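Local atomic coordinates of STU0660 (Streptococcus thermophilus, PDB entry 3ZTH), a protein that probably binds DNA as a large Csn2-type Cas protein in CRISPR-mediated bacterial immunity and carries magnesium ions. Residues Val5-Leu15 / Leu30-Leu38. Numbering follows the deposited sequence.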
# COMPACT_ATOMS: atom_id res chain seq x y z
N VAL A 5 -25.21 1.84 30.21
CA VAL A 5 -24.53 1.09 29.16
C VAL A 5 -25.29 -0.10 28.65
O VAL A 5 -25.76 -0.94 29.42
CB VAL A 5 -23.14 0.62 29.65
CG1 VAL A 5 -22.36 -0.01 28.49
CG2 VAL A 5 -22.37 1.79 30.24
N GLN A 6 -25.39 -0.18 27.33
CA GLN A 6 -26.10 -1.27 26.70
C GLN A 6 -25.44 -2.63 26.92
O GLN A 6 -24.22 -2.79 26.79
CB GLN A 6 -26.21 -1.01 25.21
CG GLN A 6 -27.35 -1.77 24.56
CD GLN A 6 -27.62 -1.29 23.16
OE1 GLN A 6 -27.62 -0.08 22.89
NE2 GLN A 6 -27.87 -2.23 22.25
N HIS A 7 -26.28 -3.60 27.26
CA HIS A 7 -25.84 -4.97 27.50
C HIS A 7 -26.51 -5.83 26.44
O HIS A 7 -27.69 -5.67 26.15
CB HIS A 7 -26.31 -5.41 28.88
CG HIS A 7 -25.81 -6.76 29.29
ND1 HIS A 7 -24.59 -6.94 29.91
CD2 HIS A 7 -26.35 -7.99 29.15
CE1 HIS A 7 -24.40 -8.23 30.14
NE2 HIS A 7 -25.46 -8.89 29.70
N PRO A 8 -25.76 -6.77 25.85
CA PRO A 8 -26.33 -7.64 24.81
C PRO A 8 -27.67 -8.32 25.09
O PRO A 8 -28.48 -8.46 24.18
CB PRO A 8 -25.20 -8.65 24.55
CG PRO A 8 -24.44 -8.67 25.83
CD PRO A 8 -24.40 -7.21 26.20
N TYR A 9 -27.94 -8.75 26.32
CA TYR A 9 -29.24 -9.39 26.56
C TYR A 9 -29.97 -9.06 27.85
O TYR A 9 -31.05 -9.59 28.11
CB TYR A 9 -29.11 -10.92 26.41
CG TYR A 9 -27.71 -11.48 26.57
CD1 TYR A 9 -27.08 -11.51 27.82
CD2 TYR A 9 -27.03 -12.01 25.47
CE1 TYR A 9 -25.79 -12.06 27.96
CE2 TYR A 9 -25.75 -12.56 25.60
CZ TYR A 9 -25.13 -12.59 26.85
OH TYR A 9 -23.87 -13.14 26.97
N LYS A 10 -29.41 -8.17 28.65
CA LYS A 10 -30.04 -7.78 29.90
C LYS A 10 -30.24 -6.27 29.97
O LYS A 10 -29.95 -5.54 29.02
CB LYS A 10 -29.19 -8.23 31.08
CG LYS A 10 -29.00 -9.73 31.18
CD LYS A 10 -28.25 -10.08 32.46
CE LYS A 10 -28.25 -11.57 32.73
NZ LYS A 10 -27.63 -11.85 34.06
N GLU A 11 -30.74 -5.81 31.11
CA GLU A 11 -30.96 -4.38 31.31
C GLU A 11 -29.63 -3.67 31.17
O GLU A 11 -28.58 -4.29 31.20
CB GLU A 11 -31.54 -4.13 32.70
CG GLU A 11 -30.76 -4.81 33.81
CD GLU A 11 -31.31 -4.51 35.19
OE1 GLU A 11 -32.23 -3.67 35.30
OE2 GLU A 11 -30.82 -5.12 36.16
N ARG A 12 -29.68 -2.35 31.03
CA ARG A 12 -28.46 -1.59 30.89
C ARG A 12 -27.67 -1.58 32.19
O ARG A 12 -28.24 -1.67 33.28
CB ARG A 12 -28.79 -0.16 30.44
CG ARG A 12 -29.12 -0.08 28.96
CD ARG A 12 -29.82 1.20 28.57
NE ARG A 12 -30.09 1.22 27.13
CZ ARG A 12 -29.18 1.52 26.21
NH1 ARG A 12 -27.94 1.83 26.58
NH2 ARG A 12 -29.50 1.49 24.92
N ILE A 13 -26.35 -1.51 32.06
CA ILE A 13 -25.48 -1.45 33.22
C ILE A 13 -25.50 -0.00 33.67
O ILE A 13 -25.14 0.89 32.90
CB ILE A 13 -24.03 -1.86 32.86
CG1 ILE A 13 -24.02 -3.29 32.33
CG2 ILE A 13 -23.14 -1.76 34.08
CD1 ILE A 13 -23.34 -3.43 30.99
N GLU A 14 -25.95 0.23 34.90
CA GLU A 14 -26.02 1.59 35.46
C GLU A 14 -24.70 1.99 36.10
O GLU A 14 -24.12 1.25 36.88
CB GLU A 14 -27.14 1.68 36.50
CG GLU A 14 -27.46 3.11 36.93
CD GLU A 14 -28.65 3.19 37.86
OE1 GLU A 14 -29.57 2.36 37.69
OE2 GLU A 14 -28.67 4.07 38.75
N LEU A 15 -24.25 3.19 35.77
CA LEU A 15 -23.00 3.72 36.30
C LEU A 15 -23.19 5.16 36.78
O LEU A 15 -23.61 6.04 36.02
CB LEU A 15 -21.94 3.70 35.20
CG LEU A 15 -20.84 2.64 35.12
CD1 LEU A 15 -21.26 1.31 35.70
CD2 LEU A 15 -20.45 2.50 33.65
N LEU A 30 -18.13 -8.77 33.76
CA LEU A 30 -19.01 -7.64 33.53
C LEU A 30 -18.19 -6.35 33.52
O LEU A 30 -18.43 -5.47 32.69
CB LEU A 30 -20.12 -7.59 34.59
CG LEU A 30 -21.06 -6.38 34.50
CD1 LEU A 30 -21.87 -6.43 33.22
CD2 LEU A 30 -21.97 -6.37 35.72
N LYS A 31 -17.25 -6.23 34.45
CA LYS A 31 -16.40 -5.03 34.51
C LYS A 31 -15.67 -4.90 33.20
O LYS A 31 -15.59 -3.81 32.62
CB LYS A 31 -15.37 -5.12 35.66
CG LYS A 31 -16.00 -5.05 37.06
CD LYS A 31 -14.98 -4.79 38.18
CE LYS A 31 -14.12 -6.00 38.45
NZ LYS A 31 -13.24 -5.76 39.62
N TYR A 32 -15.16 -6.02 32.71
CA TYR A 32 -14.42 -6.01 31.46
C TYR A 32 -15.29 -5.60 30.29
O TYR A 32 -14.87 -4.82 29.44
CB TYR A 32 -13.79 -7.38 31.20
CG TYR A 32 -12.79 -7.34 30.07
CD1 TYR A 32 -11.46 -7.02 30.31
CD2 TYR A 32 -13.18 -7.61 28.75
CE1 TYR A 32 -10.54 -6.95 29.28
CE2 TYR A 32 -12.26 -7.54 27.71
CZ TYR A 32 -10.94 -7.21 27.98
OH TYR A 32 -10.01 -7.16 26.96
N TYR A 33 -16.50 -6.14 30.25
CA TYR A 33 -17.44 -5.83 29.18
C TYR A 33 -17.76 -4.34 29.22
O TYR A 33 -17.81 -3.68 28.18
CB TYR A 33 -18.73 -6.62 29.36
CG TYR A 33 -19.81 -6.15 28.43
CD1 TYR A 33 -19.83 -6.55 27.10
CD2 TYR A 33 -20.79 -5.26 28.86
CE1 TYR A 33 -20.80 -6.06 26.21
CE2 TYR A 33 -21.76 -4.76 27.98
CZ TYR A 33 -21.75 -5.17 26.66
OH TYR A 33 -22.70 -4.70 25.79
N THR A 34 -17.98 -3.81 30.41
CA THR A 34 -18.30 -2.41 30.58
C THR A 34 -17.14 -1.57 30.06
O THR A 34 -17.35 -0.56 29.36
CB THR A 34 -18.58 -2.09 32.05
OG1 THR A 34 -19.60 -2.97 32.53
CG2 THR A 34 -19.05 -0.66 32.21
N TRP A 35 -15.91 -2.00 30.36
CA TRP A 35 -14.72 -1.29 29.88
C TRP A 35 -14.63 -1.34 28.35
O TRP A 35 -14.31 -0.35 27.70
CB TRP A 35 -13.43 -1.89 30.46
CG TRP A 35 -12.22 -1.32 29.80
CD1 TRP A 35 -11.70 -0.07 29.98
CD2 TRP A 35 -11.46 -1.92 28.73
NE1 TRP A 35 -10.69 0.16 29.08
CE2 TRP A 35 -10.52 -0.95 28.30
CE3 TRP A 35 -11.50 -3.16 28.08
CZ2 TRP A 35 -9.61 -1.19 27.26
CZ3 TRP A 35 -10.60 -3.40 27.04
CH2 TRP A 35 -9.67 -2.42 26.64
N GLN A 36 -14.90 -2.51 27.78
CA GLN A 36 -14.81 -2.69 26.33
C GLN A 36 -15.78 -1.78 25.58
O GLN A 36 -15.43 -1.20 24.55
CB GLN A 36 -15.09 -4.16 25.97
CG GLN A 36 -14.86 -4.52 24.50
CD GLN A 36 -13.40 -4.39 24.07
OE1 GLN A 36 -12.98 -3.34 23.58
NE2 GLN A 36 -12.63 -5.46 24.28
N ILE A 37 -16.99 -1.66 26.09
CA ILE A 37 -18.00 -0.81 25.47
C ILE A 37 -17.59 0.65 25.60
O ILE A 37 -17.62 1.41 24.64
CB ILE A 37 -19.37 -0.98 26.14
CG1 ILE A 37 -19.92 -2.39 25.90
CG2 ILE A 37 -20.32 0.07 25.61
CD1 ILE A 37 -20.34 -2.64 24.44
N LEU A 38 -17.22 1.04 26.82
CA LEU A 38 -16.80 2.41 27.08
C LEU A 38 -15.71 2.89 26.13
O LEU A 38 -15.82 3.95 25.50
CB LEU A 38 -16.31 2.54 28.52
CG LEU A 38 -17.40 2.72 29.58
CD1 LEU A 38 -16.81 2.56 30.96
CD2 LEU A 38 -18.01 4.09 29.41
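Tyr33 gives its phenol OH to the backbone O of Gln6, a short hydrogen bond of 2.6 Å between OH and O. The carbonyl lies at the edge of the ring, near its plane, while the donor sits 27° off the carbonyl plane. With CG anti to the backbone N (chi1 170°), the ring reaches from the helix to the start of the loop 6-12 that joins strands 2-5 and 13-16. Pro8 meets its hydroxyl end, CD lying 3.4 Å from Tyr33 CZ, and His7 turns an edge to its face, the ring planes 67° apart. His7 ND1 is buried here without a polar partner in the model. On strand 13-16, Ile13 CD1 touches the ring edge at Tyr33 CE2 (3.7 Å), and the Ile13 and Leu30 side chains run alongside each other in opposite senses. Val5 CG1 packs on Ile37 CG2 at 3.5 Å, and Leu15 CD2 meets Thr34 CG2 tip to tip. Thr34 OG1 donates a hydrogen bond to Leu30 O (2.8 Å), which the backbone N of Thr34 reaches from the opposite face; this favours the rotamer that presents CG2 to Leu15. On the helix itself, Ile37 CG1 covers one face of Tyr33 near its rim; in the second shell, Trp174 of the second subunit also meets that ring. Val5 and Ile13 form a hydrogen-bonded antiparallel pair. This hairpin thus packs across helix 28-43, which follows strand 20-24 of the central sheet, consistent with the P-loop NTPase-like core of Csn2 proteins.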